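PDB 1I5P: pesticidal crystal protein Cry2Aa from Bacillus thuringiensis serovar kurstaki, which binds to the midgut epithelial cells of dipteran and lepidopteran larvae and promotes their colloid-osmotic lysis. Local coordinates for residues Phe262-Leu267 with Asn544-Val549; Thr575-Val580 with Gly584-Asp589; Ser380-Glu385 with Ser390-Thr395; Asn274-Gly279 with Gln291-Leu296; Asn88-Ile93 with Ala115-Leu120. All coordinates share one frame; numbering follows the deposited sequence.

Contact 1 of 5, residues Phe262-Leu267 with Asn544-Val549; sequences FKYQSL and NLYLRV
Tyr264 and Tyr546 form a T-shaped pair, the edge of the Tyr264 ring directed at the face of Tyr546. The ring centroids are 5.7 Å apart and the planes stand at 67°. The phenol oxygen leads the approach, with Tyr264 OH 3.8 Å from Tyr546 CD2.

The remaining contacts gather at the end of Arg548. Its NH2 comes in near the plane of the Tyr264 ring, at the edge, 4.1 Å from Tyr264 CE1. Lys263 CD lies 4.2 Å from the same Arg548 NH2, near the guanidinium plane. A bend at chi3 (-82°) turns the lysine end out of line with the rest of its chain, while Lys263 CG lies over the rim of one face of the Tyr264 ring.

Two cationic ends therefore sit close in a buried place, Lys263 NZ being 4.3 Å from Arg548 NH2. Carboxylates probably balance them: Lys263 makes salt bridges to Asp578 and Asp589, and Arg548 NE makes one to Asp589, which also bonds Tyr264 OH. Arg548 NH2 is taken up by the Ser260 carbonyl.

This is a domain junction of the three-domain Cry toxins, where the loop leaving the last long helix of the helical bundle is pinned to strand 541-550 of the C-terminal jelly-roll sandwich.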
# COMPACT_ATOMS: atom_id res chain seq x y z
N PHE A 262 1.12 -13.79 -8.34
CA PHE A 262 1.63 -14.20 -9.65
C PHE A 262 0.87 -15.45 -10.10
O PHE A 262 0.76 -15.73 -11.29
CB PHE A 262 3.12 -14.52 -9.59
CG PHE A 262 4.03 -13.34 -9.83
CD1 PHE A 262 5.41 -13.53 -9.94
CD2 PHE A 262 3.52 -12.05 -9.99
CE1 PHE A 262 6.26 -12.46 -10.20
CE2 PHE A 262 4.37 -10.98 -10.25
CZ PHE A 262 5.74 -11.18 -10.36
N LYS A 263 0.36 -16.21 -9.13
CA LYS A 263 -0.38 -17.43 -9.40
C LYS A 263 -1.71 -17.12 -10.11
O LYS A 263 -2.40 -18.03 -10.57
CB LYS A 263 -0.67 -18.18 -8.09
CG LYS A 263 -1.76 -17.52 -7.25
CD LYS A 263 -1.65 -17.77 -5.74
CE LYS A 263 -2.22 -19.10 -5.30
NZ LYS A 263 -2.48 -19.07 -3.82
N TYR A 264 -2.07 -15.84 -10.17
CA TYR A 264 -3.31 -15.43 -10.83
C TYR A 264 -3.07 -14.67 -12.13
O TYR A 264 -2.01 -14.07 -12.33
CB TYR A 264 -4.15 -14.55 -9.90
CG TYR A 264 -4.71 -15.27 -8.69
CD1 TYR A 264 -4.19 -15.03 -7.42
CD2 TYR A 264 -5.73 -16.21 -8.82
CE1 TYR A 264 -4.67 -15.72 -6.30
CE2 TYR A 264 -6.22 -16.91 -7.72
CZ TYR A 264 -5.68 -16.66 -6.46
OH TYR A 264 -6.13 -17.39 -5.38
N GLN A 265 -4.06 -14.70 -13.01
CA GLN A 265 -4.00 -13.98 -14.28
C GLN A 265 -5.26 -13.17 -14.41
O GLN A 265 -6.33 -13.59 -13.97
CB GLN A 265 -3.92 -14.94 -15.47
CG GLN A 265 -2.60 -15.69 -15.59
CD GLN A 265 -2.61 -16.64 -16.77
OE1 GLN A 265 -2.21 -16.27 -17.88
NE2 GLN A 265 -3.08 -17.86 -16.55
N SER A 266 -5.14 -11.99 -15.01
CA SER A 266 -6.28 -11.12 -15.23
C SER A 266 -6.93 -10.78 -13.88
O SER A 266 -8.14 -10.93 -13.70
CB SER A 266 -7.29 -11.81 -16.15
OG SER A 266 -8.19 -10.88 -16.72
N LEU A 267 -6.10 -10.34 -12.94
CA LEU A 267 -6.57 -9.96 -11.62
C LEU A 267 -6.13 -8.54 -11.32
O LEU A 267 -4.95 -8.27 -11.09
CB LEU A 267 -5.99 -10.89 -10.56
CG LEU A 267 -6.39 -10.54 -9.13
CD1 LEU A 267 -7.90 -10.60 -9.00
CD2 LEU A 267 -5.72 -11.49 -8.15
N ASN A 544 -15.06 -16.60 -10.11
CA ASN A 544 -14.89 -17.55 -9.02
C ASN A 544 -14.42 -16.66 -7.88
O ASN A 544 -13.47 -15.89 -8.04
CB ASN A 544 -13.81 -18.58 -9.32
CG ASN A 544 -14.31 -19.75 -10.13
OD1 ASN A 544 -15.42 -20.24 -9.90
ND2 ASN A 544 -13.50 -20.20 -11.08
N LEU A 545 -15.12 -16.73 -6.76
CA LEU A 545 -14.75 -15.93 -5.61
C LEU A 545 -13.75 -16.67 -4.76
O LEU A 545 -13.99 -17.82 -4.35
CB LEU A 545 -15.98 -15.59 -4.77
CG LEU A 545 -15.73 -14.86 -3.45
CD1 LEU A 545 -15.17 -13.47 -3.72
CD2 LEU A 545 -17.04 -14.76 -2.67
N TYR A 546 -12.61 -16.03 -4.51
CA TYR A 546 -11.56 -16.59 -3.68
C TYR A 546 -11.38 -15.69 -2.48
O TYR A 546 -11.31 -14.47 -2.62
CB TYR A 546 -10.23 -16.67 -4.44
CG TYR A 546 -10.14 -17.73 -5.51
CD1 TYR A 546 -10.64 -17.49 -6.79
CD2 TYR A 546 -9.55 -18.97 -5.25
CE1 TYR A 546 -10.56 -18.46 -7.79
CE2 TYR A 546 -9.47 -19.95 -6.24
CZ TYR A 546 -9.97 -19.69 -7.51
OH TYR A 546 -9.90 -20.66 -8.49
N LEU A 547 -11.31 -16.28 -1.30
CA LEU A 547 -11.09 -15.49 -0.10
C LEU A 547 -9.72 -15.87 0.43
O LEU A 547 -9.47 -17.04 0.72
CB LEU A 547 -12.16 -15.75 0.96
CG LEU A 547 -13.59 -15.32 0.63
CD1 LEU A 547 -14.47 -15.48 1.86
CD2 LEU A 547 -13.60 -13.86 0.17
N ARG A 548 -8.84 -14.88 0.52
CA ARG A 548 -7.51 -15.11 1.06
C ARG A 548 -7.68 -14.92 2.56
O ARG A 548 -8.06 -13.84 3.01
CB ARG A 548 -6.49 -14.11 0.50
CG ARG A 548 -5.12 -14.22 1.16
CD ARG A 548 -4.01 -13.61 0.30
NE ARG A 548 -3.74 -14.39 -0.90
CZ ARG A 548 -2.74 -14.17 -1.74
NH1 ARG A 548 -1.89 -13.17 -1.52
NH2 ARG A 548 -2.58 -14.93 -2.81
N VAL A 549 -7.44 -15.98 3.32
CA VAL A 549 -7.61 -15.90 4.76
C VAL A 549 -6.55 -16.67 5.52
O VAL A 549 -5.82 -17.49 4.96
CB VAL A 549 -8.99 -16.48 5.18
CG1 VAL A 549 -10.08 -16.01 4.24
CG2 VAL A 549 -8.92 -18.01 5.19

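Contact 2 of 5, residues Thr575-Val580 with Gly584-Asp589; sequences TNNDGV and GARFSD
Asp578 lies across the Phe587 ring, its CB over one face and 4.0 Å from the ring centroid in a CH-pi contact. Setting CG beside the backbone N (chi1 -85°) brings the carboxylate beside the CE1-CZ rim of Phe587, its plane turned 42° from the ring. Further round, Val580 CB packs 4.0 Å from Phe587 CE2, approaching obliquely. The backbones are joined directly by Asp578 N donating to Phe587 O, a 3.1 Å bond that is nearly straight at 165°. Asn577 crosses the aliphatic part of Arg586, with Asn577 ND2 3.6 Å from Arg586 CD.

Water fills the next layer. One molecule donates to both Val580 O and Phe587 O, giving the Phe587 carbonyl a second donor; another donates to Val580 O and accepts from Phe587 N. A third donates to Asp578 OD1 and accepts from Asp589 N, and a fourth spans Asn576 O and Ser588 OG.

Outside these, Lys263 holds Asp578 OD2 by a salt bridge, the Thr573 carbonyl takes Asn577 ND2, and the Thr574 carbonyl takes Arg586 NH1. Within the loop a weak bond from Gly579 N to Asn577 OD1, 2.7 Å long, closes an Asx turn.

Together these make a water-bridged loop leading into a beta hairpin, the short strand 581-582 pairing antiparallel with the long strand 585-597, where the C-terminal jelly-roll sandwich meets helix 202-232 of the helical bundle.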
# COMPACT_ATOMS: atom_id res chain seq x y z
N THR A 575 -1.33 -25.51 8.87
CA THR A 575 -0.32 -26.20 8.08
C THR A 575 -0.66 -26.20 6.59
O THR A 575 0.22 -26.31 5.75
CB THR A 575 -0.11 -27.65 8.57
OG1 THR A 575 -1.38 -28.32 8.65
CG2 THR A 575 0.55 -27.66 9.94
N ASN A 576 -1.95 -26.08 6.28
CA ASN A 576 -2.42 -26.04 4.90
C ASN A 576 -2.48 -24.58 4.45
O ASN A 576 -3.53 -23.94 4.50
CB ASN A 576 -3.80 -26.68 4.78
CG ASN A 576 -3.75 -28.19 4.82
OD1 ASN A 576 -4.65 -28.84 5.36
ND2 ASN A 576 -2.71 -28.77 4.23
N ASN A 577 -1.32 -24.06 4.03
CA ASN A 577 -1.20 -22.68 3.60
C ASN A 577 -0.20 -22.59 2.45
O ASN A 577 0.39 -23.59 2.04
CB ASN A 577 -0.72 -21.83 4.78
CG ASN A 577 0.54 -22.38 5.42
OD1 ASN A 577 1.58 -22.51 4.77
ND2 ASN A 577 0.46 -22.71 6.71
N ASP A 578 -0.01 -21.38 1.93
CA ASP A 578 0.91 -21.17 0.83
C ASP A 578 2.35 -21.07 1.33
O ASP A 578 3.29 -20.92 0.55
CB ASP A 578 0.52 -19.91 0.05
CG ASP A 578 -0.53 -20.19 -1.01
OD1 ASP A 578 -1.44 -21.00 -0.75
OD2 ASP A 578 -0.44 -19.59 -2.10
N GLY A 579 2.50 -21.16 2.65
CA GLY A 579 3.83 -21.10 3.24
C GLY A 579 4.33 -19.73 3.66
O GLY A 579 5.36 -19.63 4.32
N VAL A 580 3.61 -18.67 3.30
CA VAL A 580 4.02 -17.32 3.67
C VAL A 580 3.53 -16.93 5.06
O VAL A 580 2.33 -16.96 5.33
CB VAL A 580 3.47 -16.28 2.67
CG1 VAL A 580 3.84 -14.87 3.12
CG2 VAL A 580 4.00 -16.56 1.27
N GLY A 584 2.45 -13.26 11.45
CA GLY A 584 1.70 -14.26 12.19
C GLY A 584 0.64 -14.99 11.38
O GLY A 584 0.26 -16.11 11.71
N ALA A 585 0.15 -14.35 10.32
CA ALA A 585 -0.88 -14.96 9.49
C ALA A 585 -0.27 -15.89 8.44
O ALA A 585 0.80 -15.61 7.90
CB ALA A 585 -1.73 -13.88 8.81
N ARG A 586 -0.94 -17.00 8.17
CA ARG A 586 -0.49 -17.96 7.16
C ARG A 586 -1.66 -18.12 6.21
O ARG A 586 -2.52 -18.98 6.40
CB ARG A 586 -0.14 -19.30 7.80
CG ARG A 586 1.12 -19.26 8.64
CD ARG A 586 1.29 -20.55 9.41
NE ARG A 586 1.67 -20.27 10.78
CZ ARG A 586 1.51 -21.12 11.79
NH1 ARG A 586 0.96 -22.31 11.57
NH2 ARG A 586 1.89 -20.77 13.01
N PHE A 587 -1.68 -17.28 5.18
CA PHE A 587 -2.77 -17.28 4.24
C PHE A 587 -2.94 -18.52 3.38
O PHE A 587 -2.01 -19.30 3.16
CB PHE A 587 -2.69 -16.02 3.34
CG PHE A 587 -1.95 -16.23 2.05
CD1 PHE A 587 -2.56 -16.85 0.96
CD2 PHE A 587 -0.65 -15.76 1.90
CE1 PHE A 587 -1.89 -17.01 -0.25
CE2 PHE A 587 0.04 -15.92 0.69
CZ PHE A 587 -0.59 -16.54 -0.39
N SER A 588 -4.16 -18.68 2.91
CA SER A 588 -4.55 -19.75 2.01
C SER A 588 -5.70 -19.15 1.23
O SER A 588 -6.51 -18.41 1.78
CB SER A 588 -5.02 -20.97 2.78
OG SER A 588 -5.32 -22.02 1.88
N ASP A 589 -5.78 -19.46 -0.06
CA ASP A 589 -6.86 -18.95 -0.88
C ASP A 589 -7.99 -19.97 -0.93
O ASP A 589 -7.81 -21.07 -1.44
CB ASP A 589 -6.36 -18.64 -2.30
CG ASP A 589 -5.35 -17.51 -2.32
OD1 ASP A 589 -5.36 -16.71 -1.36
OD2 ASP A 589 -4.57 -17.42 -3.28
O HOH W 1 -6.11 -24.13 3.67
O HOH W 2 -3.91 -21.16 -1.87
O HOH W 3 0.24 -15.10 5.11
O HOH W 4 0.82 -18.72 3.55

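Contact 3 of 5, residues Ser380-Glu385 with Ser390-Thr395; sequences SGTDRE and STNWQT
Gly381 and Trp393 face each other as an antiparallel hydrogen-bonded pair, and Asp383 with Thr391 repeats the pattern two residues on. The first pair is closed by Gly381 N to Trp393 O at 3.0 Å and by Trp393 N to Gly381 O at 2.8 Å. In the second, Asp383 N reaches Thr391 O at 2.8 Å and Thr391 N reaches Asp383 O at 2.7 Å. Thr382 with Asn392 and Arg384 with Ser390 are the non-hydrogen-bonded pairs.

Ring contacts dominate the face bearing Trp393 and Asp383. With chi1 at 50°, Trp393 CG sits between its own backbone N and carbonyl carbon, and the indole folds back flat over the neighbouring strand. Gly381 CA makes a CH-pi contact there, 3.6 Å from the centroid of the six-membered ring. Because Gly381 bears no side chain, the ring lies directly on the peptide backbone, and the Ser380 carbonyl carbon covers its rim.

Polar side-chain bonds are weaker. Trp393 NE1 gives a weak one to Asp383 OD1 at 3.2 Å; Asp383 OD2 has its stronger partner in Arg412, which also makes a cation-pi contact with the indole. On the opposite face Thr382 and Asn392 run side by side, with Asn392 ND2 donating weakly to Thr382 OG1 at 2.9 Å, bent to 125°.

This beta hairpin of the beta-prism domain joins its sheet through strand 389-393, which runs parallel to strand 329-342 while strand 381-385 flanks it antiparallel.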
# COMPACT_ATOMS: atom_id res chain seq x y z
N SER A 380 6.39 21.41 10.32
CA SER A 380 6.32 22.51 11.28
C SER A 380 7.70 23.14 11.23
O SER A 380 8.63 22.56 10.68
CB SER A 380 6.05 22.00 12.69
OG SER A 380 7.20 21.33 13.20
N GLY A 381 7.84 24.33 11.81
CA GLY A 381 9.12 24.99 11.82
C GLY A 381 9.13 26.34 12.52
O GLY A 381 8.09 26.84 12.97
N THR A 382 10.31 26.93 12.62
CA THR A 382 10.44 28.22 13.27
C THR A 382 11.25 29.16 12.40
O THR A 382 12.35 28.83 11.97
CB THR A 382 11.13 28.10 14.64
OG1 THR A 382 10.40 27.20 15.47
CG2 THR A 382 11.20 29.47 15.32
N ASP A 383 10.69 30.34 12.13
CA ASP A 383 11.39 31.34 11.35
C ASP A 383 11.87 32.42 12.31
O ASP A 383 11.17 32.77 13.26
CB ASP A 383 10.47 31.99 10.31
CG ASP A 383 9.91 30.99 9.31
OD1 ASP A 383 10.65 30.06 8.92
OD2 ASP A 383 8.74 31.16 8.90
N ARG A 384 13.08 32.92 12.09
CA ARG A 384 13.64 33.96 12.93
C ARG A 384 14.16 35.12 12.10
O ARG A 384 14.78 34.92 11.05
CB ARG A 384 14.75 33.41 13.82
CG ARG A 384 14.25 32.52 14.95
CD ARG A 384 15.23 32.49 16.11
NE ARG A 384 14.60 32.03 17.34
CZ ARG A 384 14.31 30.75 17.61
NH1 ARG A 384 14.60 29.80 16.73
NH2 ARG A 384 13.72 30.44 18.76
N GLU A 385 13.91 36.34 12.57
CA GLU A 385 14.35 37.54 11.87
C GLU A 385 14.58 38.72 12.82
O GLU A 385 14.24 38.66 14.00
CB GLU A 385 13.31 37.94 10.81
CG GLU A 385 11.92 37.35 11.03
CD GLU A 385 11.62 36.18 10.11
OE1 GLU A 385 12.57 35.62 9.51
OE2 GLU A 385 10.43 35.80 9.99
N SER A 390 10.55 35.95 16.17
CA SER A 390 10.47 34.56 15.73
C SER A 390 9.03 34.21 15.38
O SER A 390 8.09 34.89 15.81
CB SER A 390 10.96 33.61 16.82
OG SER A 390 10.01 33.52 17.87
N THR A 391 8.87 33.14 14.61
CA THR A 391 7.55 32.69 14.20
C THR A 391 7.49 31.17 14.13
O THR A 391 8.14 30.54 13.30
CB THR A 391 7.17 33.26 12.83
OG1 THR A 391 7.06 34.69 12.93
CG2 THR A 391 5.84 32.69 12.36
N ASN A 392 6.70 30.58 15.02
CA ASN A 392 6.53 29.14 15.05
C ASN A 392 5.34 28.86 14.17
O ASN A 392 4.28 29.45 14.35
CB ASN A 392 6.26 28.68 16.48
CG ASN A 392 7.36 29.07 17.42
OD1 ASN A 392 7.11 29.50 18.54
ND2 ASN A 392 8.60 28.92 16.96
N TRP A 393 5.50 27.94 13.23
CA TRP A 393 4.42 27.64 12.31
C TRP A 393 4.15 26.18 12.08
O TRP A 393 5.02 25.32 12.24
CB TRP A 393 4.69 28.29 10.94
CG TRP A 393 6.06 28.00 10.40
CD1 TRP A 393 7.19 28.75 10.58
CD2 TRP A 393 6.47 26.86 9.63
NE1 TRP A 393 8.27 28.15 9.98
CE2 TRP A 393 7.85 26.99 9.38
CE3 TRP A 393 5.80 25.73 9.12
CZ2 TRP A 393 8.59 26.04 8.66
CZ3 TRP A 393 6.52 24.79 8.40
CH2 TRP A 393 7.91 24.95 8.18
N GLN A 394 2.91 25.92 11.70
CA GLN A 394 2.44 24.59 11.35
C GLN A 394 1.87 24.77 9.94
O GLN A 394 1.74 25.90 9.46
CB GLN A 394 1.34 24.13 12.32
CG GLN A 394 1.86 23.26 13.46
CD GLN A 394 0.76 22.82 14.41
OE1 GLN A 394 0.43 23.51 15.36
NE2 GLN A 394 0.19 21.65 14.14
N THR A 395 1.58 23.67 9.26
CA THR A 395 1.02 23.73 7.91
C THR A 395 -0.35 23.05 7.95
O THR A 395 -1.38 23.71 7.99
CB THR A 395 1.93 23.03 6.88
OG1 THR A 395 2.46 21.82 7.44
CG2 THR A 395 3.09 23.95 6.47

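Contact 4 of 5, residues Asn274-Gly279 with Gln291-Leu296; sequences NLYASG and QNWPFL
A chi1 of -175° extends the Trp293 indole directly away from its own backbone N, while chi1 of -48° in Tyr276 leaves CG beside the backbone N; the two rings then meet although their CA atoms lie far apart. The contact joins strand 275-278 to the start of helix 293-300 within the middle, beta-prism domain of the Cry toxin.

The pair is an offset edge-to-face stack. The benzo edge of the indole is turned toward the face of Tyr276, with 5.9 Å between the centroid of the tyrosine ring and that of the six-membered ring, and the planes are 79° apart. It is a small, wholly apolar touch in a buried place, with about 66 Å² buried between the segments.

Further contacts help to set each ring. Trp293 NE1 is held by Glu514 OE2, and Phe231, Tyr297 and Leu242 also pack on the indole, so that part of its setting comes from the helical bundle. At the far end of the tyrosine, Asn274 ND2 gives a long, weak hydrogen bond of 3.3 Å to Tyr276 OH. At the meeting of the two rings the foremost indole atom, Trp293 CH2, rests 4.0 Å from Tyr276 CD1 and 4.2 Å from Tyr276 CE1.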
# COMPACT_ATOMS: atom_id res chain seq x y z
N ASN A 274 -1.13 1.01 2.53
CA ASN A 274 -1.10 2.46 2.62
C ASN A 274 0.33 2.93 2.78
O ASN A 274 1.23 2.15 3.05
CB ASN A 274 -1.86 2.96 3.86
CG ASN A 274 -3.34 2.69 3.79
OD1 ASN A 274 -3.99 2.88 2.76
ND2 ASN A 274 -3.91 2.27 4.92
N LEU A 275 0.52 4.24 2.60
CA LEU A 275 1.81 4.88 2.80
C LEU A 275 1.39 6.03 3.72
O LEU A 275 0.52 6.81 3.36
CB LEU A 275 2.39 5.45 1.49
CG LEU A 275 2.83 4.46 0.41
CD1 LEU A 275 3.44 5.22 -0.75
CD2 LEU A 275 3.84 3.47 0.98
N TYR A 276 1.98 6.10 4.91
CA TYR A 276 1.62 7.16 5.85
C TYR A 276 2.68 8.24 5.90
O TYR A 276 3.88 7.95 5.92
CB TYR A 276 1.43 6.62 7.26
CG TYR A 276 0.57 5.39 7.33
CD1 TYR A 276 1.13 4.12 7.25
CD2 TYR A 276 -0.81 5.49 7.46
CE1 TYR A 276 0.33 2.97 7.32
CE2 TYR A 276 -1.62 4.37 7.52
CZ TYR A 276 -1.05 3.11 7.45
OH TYR A 276 -1.87 2.01 7.52
N ALA A 277 2.23 9.49 5.93
CA ALA A 277 3.14 10.61 5.98
C ALA A 277 2.78 11.53 7.14
O ALA A 277 1.60 11.76 7.42
CB ALA A 277 3.07 11.39 4.67
N SER A 278 3.80 12.01 7.84
CA SER A 278 3.60 12.94 8.94
C SER A 278 4.63 14.05 8.70
O SER A 278 5.54 13.88 7.90
CB SER A 278 3.82 12.26 10.30
OG SER A 278 5.19 12.01 10.57
N GLY A 279 4.47 15.17 9.39
CA GLY A 279 5.38 16.28 9.17
C GLY A 279 6.74 16.24 9.84
O GLY A 279 6.94 15.60 10.88
N GLN A 291 6.59 -1.32 19.55
CA GLN A 291 5.45 -1.68 20.40
C GLN A 291 4.32 -0.66 20.29
O GLN A 291 3.16 -0.97 20.56
CB GLN A 291 5.90 -1.81 21.86
CG GLN A 291 6.70 -3.08 22.15
CD GLN A 291 7.11 -3.21 23.62
OE1 GLN A 291 7.58 -4.26 24.05
NE2 GLN A 291 6.93 -2.13 24.38
N ASN A 292 4.66 0.56 19.88
CA ASN A 292 3.69 1.64 19.72
C ASN A 292 3.03 1.62 18.35
O ASN A 292 1.99 2.25 18.15
CB ASN A 292 4.37 3.00 19.87
CG ASN A 292 5.14 3.14 21.15
OD1 ASN A 292 6.15 3.85 21.20
ND2 ASN A 292 4.68 2.48 22.21
N TRP A 293 3.64 0.92 17.40
CA TRP A 293 3.14 0.89 16.04
C TRP A 293 1.70 0.40 15.89
O TRP A 293 0.90 1.04 15.20
CB TRP A 293 4.08 0.06 15.14
CG TRP A 293 3.70 0.08 13.69
CD1 TRP A 293 3.58 -1.01 12.86
CD2 TRP A 293 3.35 1.22 12.90
NE1 TRP A 293 3.16 -0.61 11.61
CE2 TRP A 293 3.01 0.75 11.61
CE3 TRP A 293 3.28 2.60 13.15
CZ2 TRP A 293 2.61 1.61 10.57
CZ3 TRP A 293 2.88 3.45 12.12
CH2 TRP A 293 2.55 2.95 10.85
N PRO A 294 1.35 -0.74 16.52
CA PRO A 294 -0.01 -1.25 16.41
C PRO A 294 -1.05 -0.19 16.71
O PRO A 294 -2.03 -0.05 15.98
CB PRO A 294 -0.02 -2.40 17.42
CG PRO A 294 1.38 -2.93 17.28
CD PRO A 294 2.18 -1.65 17.33
N PHE A 295 -0.82 0.58 17.77
CA PHE A 295 -1.76 1.64 18.12
C PHE A 295 -1.83 2.68 17.01
O PHE A 295 -2.92 3.06 16.59
CB PHE A 295 -1.35 2.36 19.40
CG PHE A 295 -2.03 3.70 19.57
CD1 PHE A 295 -3.34 3.78 20.05
CD2 PHE A 295 -1.40 4.87 19.16
CE1 PHE A 295 -4.01 4.99 20.11
CE2 PHE A 295 -2.07 6.10 19.22
CZ PHE A 295 -3.37 6.16 19.70
N LEU A 296 -0.66 3.13 16.56
CA LEU A 296 -0.59 4.16 15.52
C LEU A 296 -1.32 3.81 14.23
O LEU A 296 -2.13 4.59 13.74
CB LEU A 296 0.87 4.51 15.24
CG LEU A 296 1.59 5.21 16.39
CD1 LEU A 296 3.08 5.36 16.10
CD2 LEU A 296 0.94 6.57 16.63

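Contact 5 of 5, residues Asn88-Ile93 with Ala115-Leu120; sequences NLMQDI and AELIGL
Helices 88-101 and 107-135 come nearest in these segments at Met90 and Leu117, whose CA atoms are 7.5 Å apart. Both belong to the N-terminal helical bundle, the domain that in Cry toxins is associated with pore formation, and the contact is apolar packing between two of its helices.

Leu117 supplies the tip. Its CG sits beside the backbone N (chi1 -75°), and the branched end of the side chain is thrust across the gap with both methyls against the other helix: Leu117 CD2 is 3.7 Å and Leu117 CD1 3.8 Å from Met90 CB. Met90 does not run straight past it. Bends at chi2 and chi3 curl the thioether chain round, and the two side chains cross obliquely. Gln91 joins on the CD1 side through CG alone; its amide does not touch the other helix segment.

Around this pair, Met90 also packs on Gln179 and Met183 of helix 170-193, while one turn along from Leu117, Leu120 leans on Phe157 and Arg160 of helix 145-160. The fork of Leu117 is thus bracketed by two residues: Met90 CE lies 3.8 Å from Leu117 CD2, and Gln91 CG lies 4.1 Å from Leu117 CD1.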
# COMPACT_ATOMS: atom_id res chain seq x y z
N ASN A 88 23.02 0.91 -13.80
CA ASN A 88 22.95 2.16 -13.04
C ASN A 88 21.74 2.34 -12.12
O ASN A 88 21.88 2.90 -11.04
CB ASN A 88 23.06 3.37 -13.99
CG ASN A 88 21.75 3.71 -14.67
OD1 ASN A 88 21.34 3.05 -15.63
ND2 ASN A 88 21.09 4.76 -14.19
N LEU A 89 20.57 1.88 -12.53
CA LEU A 89 19.39 2.03 -11.68
C LEU A 89 19.48 1.14 -10.44
O LEU A 89 19.03 1.52 -9.35
CB LEU A 89 18.10 1.72 -12.47
CG LEU A 89 17.79 2.67 -13.63
CD1 LEU A 89 16.44 2.32 -14.24
CD2 LEU A 89 17.78 4.12 -13.15
N MET A 90 20.06 -0.04 -10.60
CA MET A 90 20.22 -0.94 -9.46
C MET A 90 21.31 -0.36 -8.56
O MET A 90 21.20 -0.39 -7.34
CB MET A 90 20.62 -2.34 -9.94
CG MET A 90 19.49 -3.11 -10.58
SD MET A 90 18.16 -3.45 -9.41
CE MET A 90 18.64 -5.08 -8.81
N GLN A 91 22.37 0.18 -9.17
CA GLN A 91 23.44 0.76 -8.38
C GLN A 91 22.91 1.94 -7.58
O GLN A 91 23.29 2.13 -6.43
CB GLN A 91 24.60 1.22 -9.27
CG GLN A 91 25.28 0.11 -10.05
CD GLN A 91 26.46 0.60 -10.86
OE1 GLN A 91 26.58 1.79 -11.15
NE2 GLN A 91 27.35 -0.32 -11.25
N ASP A 92 22.02 2.72 -8.18
CA ASP A 92 21.45 3.87 -7.51
C ASP A 92 20.53 3.47 -6.36
O ASP A 92 20.46 4.15 -5.34
CB ASP A 92 20.69 4.74 -8.50
CG ASP A 92 19.93 5.87 -7.83
OD1 ASP A 92 20.58 6.85 -7.41
OD2 ASP A 92 18.69 5.75 -7.70
N ILE A 93 19.80 2.37 -6.54
CA ILE A 93 18.91 1.89 -5.49
C ILE A 93 19.75 1.60 -4.25
O ILE A 93 19.40 2.00 -3.14
CB ILE A 93 18.19 0.60 -5.93
CG1 ILE A 93 17.04 0.96 -6.89
CG2 ILE A 93 17.67 -0.16 -4.71
CD1 ILE A 93 16.33 -0.25 -7.48
N ALA A 115 29.40 -7.07 -9.18
CA ALA A 115 29.69 -8.12 -10.15
C ALA A 115 28.43 -8.94 -10.39
O ALA A 115 28.15 -9.36 -11.52
CB ALA A 115 30.82 -9.02 -9.63
N GLU A 116 27.67 -9.15 -9.32
CA GLU A 116 26.43 -9.90 -9.41
C GLU A 116 25.37 -9.15 -10.20
O GLU A 116 24.55 -9.76 -10.88
CB GLU A 116 25.90 -10.23 -8.01
CG GLU A 116 26.73 -11.24 -7.25
CD GLU A 116 26.92 -12.54 -8.01
OE1 GLU A 116 26.10 -12.83 -8.90
OE2 GLU A 116 27.89 -13.27 -7.71
N LEU A 117 25.37 -7.82 -10.12
CA LEU A 117 24.40 -7.03 -10.87
C LEU A 117 24.69 -7.17 -12.36
O LEU A 117 23.77 -7.28 -13.18
CB LEU A 117 24.46 -5.55 -10.48
CG LEU A 117 23.86 -5.14 -9.13
CD1 LEU A 117 24.02 -3.64 -8.94
CD2 LEU A 117 22.38 -5.51 -9.07
N ILE A 118 25.97 -7.17 -12.69
CA ILE A 118 26.41 -7.31 -14.07
C ILE A 118 26.04 -8.70 -14.59
O ILE A 118 25.53 -8.84 -15.70
CB ILE A 118 27.94 -7.10 -14.18
CG1 ILE A 118 28.27 -5.62 -13.97
CG2 ILE A 118 28.45 -7.59 -15.53
CD1 ILE A 118 29.74 -5.34 -13.77
N GLY A 119 26.29 -9.72 -13.78
CA GLY A 119 26.00 -11.08 -14.19
C GLY A 119 24.52 -11.36 -14.35
O GLY A 119 24.09 -12.04 -15.29
N LEU A 120 23.73 -10.83 -13.41
CA LEU A 120 22.29 -11.00 -13.43
C LEU A 120 21.76 -10.40 -14.73
O LEU A 120 21.02 -11.05 -15.48
CB LEU A 120 21.69 -10.28 -12.22
CG LEU A 120 20.34 -10.73 -11.68
CD1 LEU A 120 20.32 -12.24 -11.48
CD2 LEU A 120 20.07 -10.01 -10.36

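Contacts 1 and 2 form one continuous junction: their centres are 14 Å apart, strands 541-550 and 585-597 are neighbours in a sheet, and Arg548 NE lies 3.3 Å from Phe587 CE1, its guanidinium forming a cation-pi pair with that ring. Contacts 3 and 4 both belong to the beta-prism domain, with centres 25 Å apart and nearest atoms about 5 Å apart, yet they do not touch. Contact 5 stands apart within the helical bundle, its centre about 33 Å from those of contacts 1 and 2 and 43 Å from that of contact 3. Along the chain, contacts 3 and 4 fall inside the long loop that contact 1 closes.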